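Local coordinates for CaaX farnesyltransferase beta subunit Ram1 (Aspergillus fumigatus, PDB 4L9P), which probably transfers, with its alpha subunit and a zinc ion, a farnesyl group to the CaaX cysteine of target proteins, supplying the peptide-binding part of the enzyme, at residues B[382-387]-B[395-400]; B[444-449]-B[491-496]. All blocks are in the same frame, centred on the assembly; numbering follows the deposited sequence. Where two conformers were deposited one is given.

Contact 1: residues B[382-387]-B[395-400]; sequences ALDGTQ and SSVGNL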
loop_
_atom_site.group_PDB
_atom_site.type_symbol
_atom_site.label_atom_id
_atom_site.label_comp_id
_atom_site.label_asym_id
_atom_site.label_seq_id
_atom_site.Cartn_x
_atom_site.Cartn_y
_atom_site.Cartn_z
ATOM N N ALA B 382 2.448 3.827 18.475
ATOM C CA ALA B 382 1.754 2.729 19.153
ATOM C C ALA B 382 2.593 2.172 20.303
ATOM O O ALA B 382 2.038 1.752 21.312
ATOM C CB ALA B 382 1.371 1.615 18.156
ATOM N N LEU B 383 3.926 2.220 20.161
ATOM C CA LEU B 383 4.839 1.742 21.184
ATOM C C LEU B 383 5.111 2.821 22.246
ATOM O O LEU B 383 5.237 2.488 23.461
ATOM C CB LEU B 383 6.179 1.385 20.542
ATOM C CG LEU B 383 6.104 0.182 19.559
ATOM C CD1 LEU B 383 7.442 -0.090 18.901
ATOM C CD2 LEU B 383 5.524 -1.062 20.247
ATOM N N ASP B 384 5.187 4.091 21.846
ATOM C CA ASP B 384 5.516 5.176 22.800
ATOM C C ASP B 384 4.322 5.695 23.572
ATOM O O ASP B 384 4.452 6.148 24.730
ATOM C CB ASP B 384 6.052 6.384 22.033
ATOM C CG ASP B 384 7.435 6.170 21.497
ATOM O OD1 ASP B 384 8.147 5.237 21.966
ATOM O OD2 ASP B 384 7.798 6.936 20.575
ATOM N N GLY B 385 3.152 5.648 22.965
ATOM C CA GLY B 385 1.977 6.288 23.517
ATOM C C GLY B 385 1.934 7.782 23.271
ATOM O O GLY B 385 2.898 8.401 22.759
ATOM N N THR B 386 0.815 8.363 23.676
ATOM C CA THR B 386 0.523 9.745 23.434
ATOM C C THR B 386 1.425 10.619 24.310
ATOM O O THR B 386 1.633 10.327 25.495
ATOM C CB THR B 386 -0.995 9.959 23.707
ATOM O OG1 THR B 386 -1.730 9.338 22.632
ATOM C CG2 THR B 386 -1.339 11.397 23.713
ATOM N N GLN B 387 2.001 11.660 23.710
ATOM C CA GLN B 387 2.886 12.580 24.443
ATOM C C GLN B 387 2.084 13.687 25.073
ATOM O O GLN B 387 1.356 14.390 24.412
ATOM C CB GLN B 387 3.984 13.124 23.520
ATOM C CG GLN B 387 4.671 12.000 22.703
ATOM C CD GLN B 387 5.583 11.129 23.544
ATOM O OE1 GLN B 387 6.563 11.635 24.093
ATOM N NE2 GLN B 387 5.266 9.796 23.653
ATOM N N SER B 395 10.059 8.733 27.391
ATOM C CA SER B 395 11.106 8.096 26.623
ATOM C C SER B 395 10.443 7.667 25.338
ATOM O O SER B 395 9.211 7.442 25.299
ATOM C CB SER B 395 11.633 6.872 27.350
ATOM O OG SER B 395 10.527 6.071 27.743
ATOM N N SER B 396 11.223 7.617 24.272
ATOM C CA SER B 396 10.704 7.090 22.991
ATOM C C SER B 396 11.514 5.885 22.581
ATOM O O SER B 396 12.690 5.794 22.911
ATOM C CB SER B 396 10.739 8.123 21.810
ATOM O OG SER B 396 10.300 7.550 20.567
ATOM N N VAL B 397 10.902 4.963 21.840
ATOM C CA VAL B 397 11.655 3.865 21.232
ATOM C C VAL B 397 12.552 4.406 20.103
ATOM O O VAL B 397 13.481 3.707 19.667
ATOM C CB VAL B 397 10.710 2.739 20.658
ATOM C CG1 VAL B 397 9.883 2.071 21.759
ATOM C CG2 VAL B 397 9.775 3.282 19.519
ATOM N N GLY B 398 12.344 5.665 19.676
ATOM C CA GLY B 398 13.167 6.267 18.633
ATOM C C GLY B 398 12.774 5.664 17.273
ATOM O O GLY B 398 11.714 5.041 17.097
ATOM N N ASN B 399 13.670 5.807 16.302
ATOM C CA ASN B 399 13.442 5.312 14.952
ATOM C C ASN B 399 13.962 3.924 14.857
ATOM O O ASN B 399 15.128 3.683 15.188
ATOM C CB ASN B 399 14.146 6.216 13.961
ATOM C CG ASN B 399 13.598 7.583 14.022
ATOM O OD1 ASN B 399 12.361 7.741 13.856
ATOM N ND2 ASN B 399 14.459 8.591 14.339
ATOM N N LEU B 400 13.106 2.998 14.449
ATOM C CA LEU B 400 13.442 1.589 14.415
ATOM C C LEU B 400 13.932 1.082 13.047
ATOM O O LEU B 400 14.033 -0.104 12.857
ATOM C CB LEU B 400 12.249 0.755 14.949
ATOM C CG LEU B 400 11.938 1.056 16.441
ATOM C CD1 LEU B 400 10.723 0.183 16.851
ATOM C CD2 LEU B 400 13.116 0.807 17.364
HETATM O O HOH W 1 8.390 4.315 24.718
HETATM O O HOH W 2 6.622 5.796 26.316
#
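Both oxygens of one carboxylate, that of D384 at the end of helix 375-384, are spent on two successive residues of the returning loop. OD1 takes the backbone N-H of V397 at 2.8 Å, in a fairly straight bond of 163°, while OD2 receives the hydroxyl of S396, OG to OD2 2.6 Å. Both donors come to the syn side of their oxygens, V397 N near the carboxylate plane and S396 OG tilted well out of it, and the pair fixes the rotation of the group, an example of how a side chain can anchor an irregular loop through its backbone. S396 can serve because its OG stands anti to the backbone N (chi1 177°): the same oxygen also accepts from G398 N at 2.9 Å, closing an ST turn. Two waters add a second layer, one joining D384 OD1 and the other D384 O to S395 O. Beside this polar grip is a small apolar patch. The methyls of V397 face L383, whose CB lies 4.0 Å from V397 CG1, and further along L383 CD1 reaches L400 CD1 at 3.9 Å; Y348 of the alpha subunit packs on all three residues. The chain leaves the helix at G385 with positive phi. The whole is a helix-to-loop connection of the alpha-alpha toroid, in which an aspartate at a helix C-terminus clasps an ST turn on the way to helix 403-413.

Contact 2: residues B[444-449]-B[491-496]; sequences VQYYHY and LVPFHP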
loop_
_atom_site.group_PDB
_atom_site.type_symbol
_atom_site.label_atom_id
_atom_site.label_comp_id
_atom_site.label_asym_id
_atom_site.label_seq_id
_atom_site.Cartn_x
_atom_site.Cartn_y
_atom_site.Cartn_z
ATOM N N VAL B 444 11.834 11.527 7.367
ATOM C CA VAL B 444 13.094 11.332 8.107
ATOM C C VAL B 444 13.604 12.605 8.785
ATOM O O VAL B 444 14.474 12.527 9.668
ATOM C CB VAL B 444 14.240 10.733 7.264
ATOM C CG1 VAL B 444 13.857 9.420 6.567
ATOM C CG2 VAL B 444 14.810 11.683 6.276
ATOM N N GLN B 445 13.076 13.731 8.370
ATOM C CA GLN B 445 13.546 15.026 8.895
ATOM C C GLN B 445 12.761 15.505 10.093
ATOM O O GLN B 445 13.055 16.611 10.584
ATOM C CB GLN B 445 13.481 16.039 7.765
ATOM C CG GLN B 445 14.366 15.669 6.614
ATOM C CD GLN B 445 14.157 16.586 5.397
ATOM O OE1 GLN B 445 13.111 17.239 5.252
ATOM N NE2 GLN B 445 15.129 16.584 4.485
ATOM N N TYR B 446 11.749 14.772 10.563
ATOM C CA TYR B 446 10.943 15.213 11.698
ATOM C C TYR B 446 10.718 14.113 12.695
ATOM O O TYR B 446 10.639 12.920 12.321
ATOM C CB TYR B 446 9.521 15.680 11.224
ATOM C CG TYR B 446 9.667 16.920 10.403
ATOM C CD1 TYR B 446 9.730 18.153 11.052
ATOM C CD2 TYR B 446 9.822 16.878 9.002
ATOM C CE1 TYR B 446 10.018 19.320 10.349
ATOM C CE2 TYR B 446 10.070 18.042 8.239
ATOM C CZ TYR B 446 10.212 19.245 8.935
ATOM O OH TYR B 446 10.540 20.374 8.249
ATOM N N TYR B 447 10.565 14.523 13.956
ATOM C CA TYR B 447 9.876 13.704 14.968
ATOM C C TYR B 447 8.374 13.927 14.721
ATOM O O TYR B 447 7.916 15.098 14.740
ATOM C CB TYR B 447 10.208 14.248 16.368
ATOM C CG TYR B 447 11.680 14.144 16.746
ATOM C CD1 TYR B 447 12.198 12.944 17.182
ATOM C CD2 TYR B 447 12.525 15.265 16.741
ATOM C CE1 TYR B 447 13.536 12.836 17.566
ATOM C CE2 TYR B 447 13.865 15.174 17.105
ATOM C CZ TYR B 447 14.367 13.945 17.511
ATOM O OH TYR B 447 15.694 13.834 17.890
ATOM N N HIS B 448 7.625 12.844 14.451
ATOM C CA HIS B 448 6.178 12.971 14.321
ATOM C C HIS B 448 5.610 12.144 15.475
ATOM O O HIS B 448 5.953 10.974 15.642
ATOM C CB HIS B 448 5.724 12.296 12.985
ATOM C CG HIS B 448 6.010 13.151 11.784
ATOM N ND1 HIS B 448 5.448 14.406 11.589
ATOM C CD2 HIS B 448 6.781 12.905 10.678
ATOM C CE1 HIS B 448 5.880 14.897 10.426
ATOM N NE2 HIS B 448 6.682 14.003 9.849
ATOM N N TYR B 449 4.710 12.720 16.251
ATOM C CA TYR B 449 4.161 12.015 17.428
ATOM C C TYR B 449 2.772 12.516 17.730
ATOM O O TYR B 449 2.380 13.590 17.245
ATOM C CB TYR B 449 5.080 12.263 18.649
ATOM C CG TYR B 449 5.370 13.710 18.893
ATOM C CD1 TYR B 449 6.458 14.344 18.300
ATOM C CD2 TYR B 449 4.560 14.455 19.737
ATOM C CE1 TYR B 449 6.696 15.710 18.511
ATOM C CE2 TYR B 449 4.826 15.815 19.971
ATOM C CZ TYR B 449 5.864 16.422 19.344
ATOM O OH TYR B 449 6.089 17.757 19.619
ATOM N N LEU B 491 12.472 19.680 3.976
ATOM C CA LEU B 491 11.145 19.853 3.412
ATOM C C LEU B 491 10.134 20.175 4.481
ATOM O O LEU B 491 10.400 19.999 5.680
ATOM C CB LEU B 491 10.770 18.483 2.758
ATOM C CG LEU B 491 11.715 18.040 1.628
ATOM C CD1 LEU B 491 11.280 16.629 1.103
ATOM C CD2 LEU B 491 11.726 19.053 0.473
ATOM N N VAL B 492 8.962 20.647 4.058
ATOM C CA VAL B 492 7.875 20.912 4.987
ATOM C C VAL B 492 7.396 19.603 5.607
ATOM O O VAL B 492 7.331 18.598 4.920
ATOM C CB VAL B 492 6.775 21.635 4.181
ATOM C CG1 VAL B 492 5.443 21.654 4.825
ATOM C CG2 VAL B 492 7.277 23.016 3.672
ATOM N N PRO B 493 7.036 19.585 6.896
ATOM C CA PRO B 493 6.524 18.326 7.513
ATOM C C PRO B 493 5.118 17.993 6.945
ATOM O O PRO B 493 4.307 18.893 6.662
ATOM C CB PRO B 493 6.443 18.655 9.020
ATOM C CG PRO B 493 6.377 20.184 9.067
ATOM C CD PRO B 493 7.124 20.727 7.824
ATOM N N PHE B 494 4.850 16.688 6.773
ATOM C CA PHE B 494 3.531 16.203 6.385
ATOM C C PHE B 494 2.921 15.374 7.503
ATOM O O PHE B 494 3.614 14.679 8.256
ATOM C CB PHE B 494 3.621 15.342 5.135
ATOM C CG PHE B 494 3.328 16.040 3.833
ATOM C CD1 PHE B 494 3.570 17.418 3.654
ATOM C CD2 PHE B 494 2.815 15.275 2.794
ATOM C CE1 PHE B 494 3.284 18.027 2.411
ATOM C CE2 PHE B 494 2.525 15.843 1.568
ATOM C CZ PHE B 494 2.761 17.254 1.347
ATOM N N HIS B 495 1.616 15.450 7.600
ATOM C CA HIS B 495 0.907 14.653 8.594
ATOM C C HIS B 495 0.996 13.170 8.197
ATOM O O HIS B 495 0.708 12.812 7.058
ATOM C CB HIS B 495 -0.562 15.096 8.529
ATOM C CG HIS B 495 -1.396 14.628 9.669
ATOM N ND1 HIS B 495 -1.732 13.300 9.858
ATOM C CD2 HIS B 495 -1.919 15.312 10.714
ATOM C CE1 HIS B 495 -2.463 13.188 10.959
ATOM N NE2 HIS B 495 -2.560 14.399 11.520
ATOM N N PRO B 496 1.413 12.300 9.106
ATOM C CA PRO B 496 1.614 10.888 8.673
ATOM C C PRO B 496 0.339 10.134 8.280
ATOM O O PRO B 496 0.455 9.146 7.563
ATOM C CB PRO B 496 2.268 10.197 9.838
ATOM C CG PRO B 496 2.268 11.248 10.946
ATOM C CD PRO B 496 1.855 12.611 10.466
HETATM O O HOH W 3 7.049 14.842 7.177
#
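With CG anti to the carbonyl carbon in each (chi1 -67° in Y446), Q445, just ahead of strand 446-449, and Y446 and H448 within it all point toward the proline-containing loop 491-496. This is a strand-to-loop junction within the alpha-alpha toroid, where strand 446-449 follows helix 431-444 and pairs with strand 468-471. Q445, extended beyond CG, brings OE1 to within 2.8 Å of L491 N; the N-H points almost straight at the oxygen (176°), though the donor is tilted somewhat from the carbonyl plane. One residue on, the phenol of Y446 donates to the carbonyl oxygen of the same residue, OH to L491 O 2.6 Å, so L491 is gripped at both its backbone N and its O. That bond lies at the ring's edge and steadies the tyrosine while P493 covers one face: P493 CB stands 3.6 Å from the centroid of the Y446 ring, only 3° from the normal, a clear CH-pi contact. The guanidinium of R490 adds a cation-pi interaction with this ring. H448 CE1 comes to 3.1 Å from F494 O, which lies oblique to the ring. P496 CD lies over one face of the imidazole and Y446 CB, of its own strand, over the opposite face. A water at the imidazole edge joins the two segments, 2.8 Å from H448 NE2 and 2.9 Å from F494 N, whose N-H it accepts.

Overall arrangement
Contact 1 closes before contact 2 opens along the chain, and their centres are 15 Å apart on the same side of the chain's centre. They meet directly: Q387 CG of contact 1 packs on the ring of Y449 in contact 2, at 3.9 Å from its CD2, and Q387 shares backbone hydrogen bonds with C450, just past strand 446-449. Contact 1 lies near the surface, its centre about 20 Å from the centre of the chain, and meets the alpha subunit; contact 2 is deeper, its centre about 12 Å from that point. Neither belongs to the zinc or isoprenoid site, although the F494 side chain is about 13 Å from the bound isoprenoid analogue.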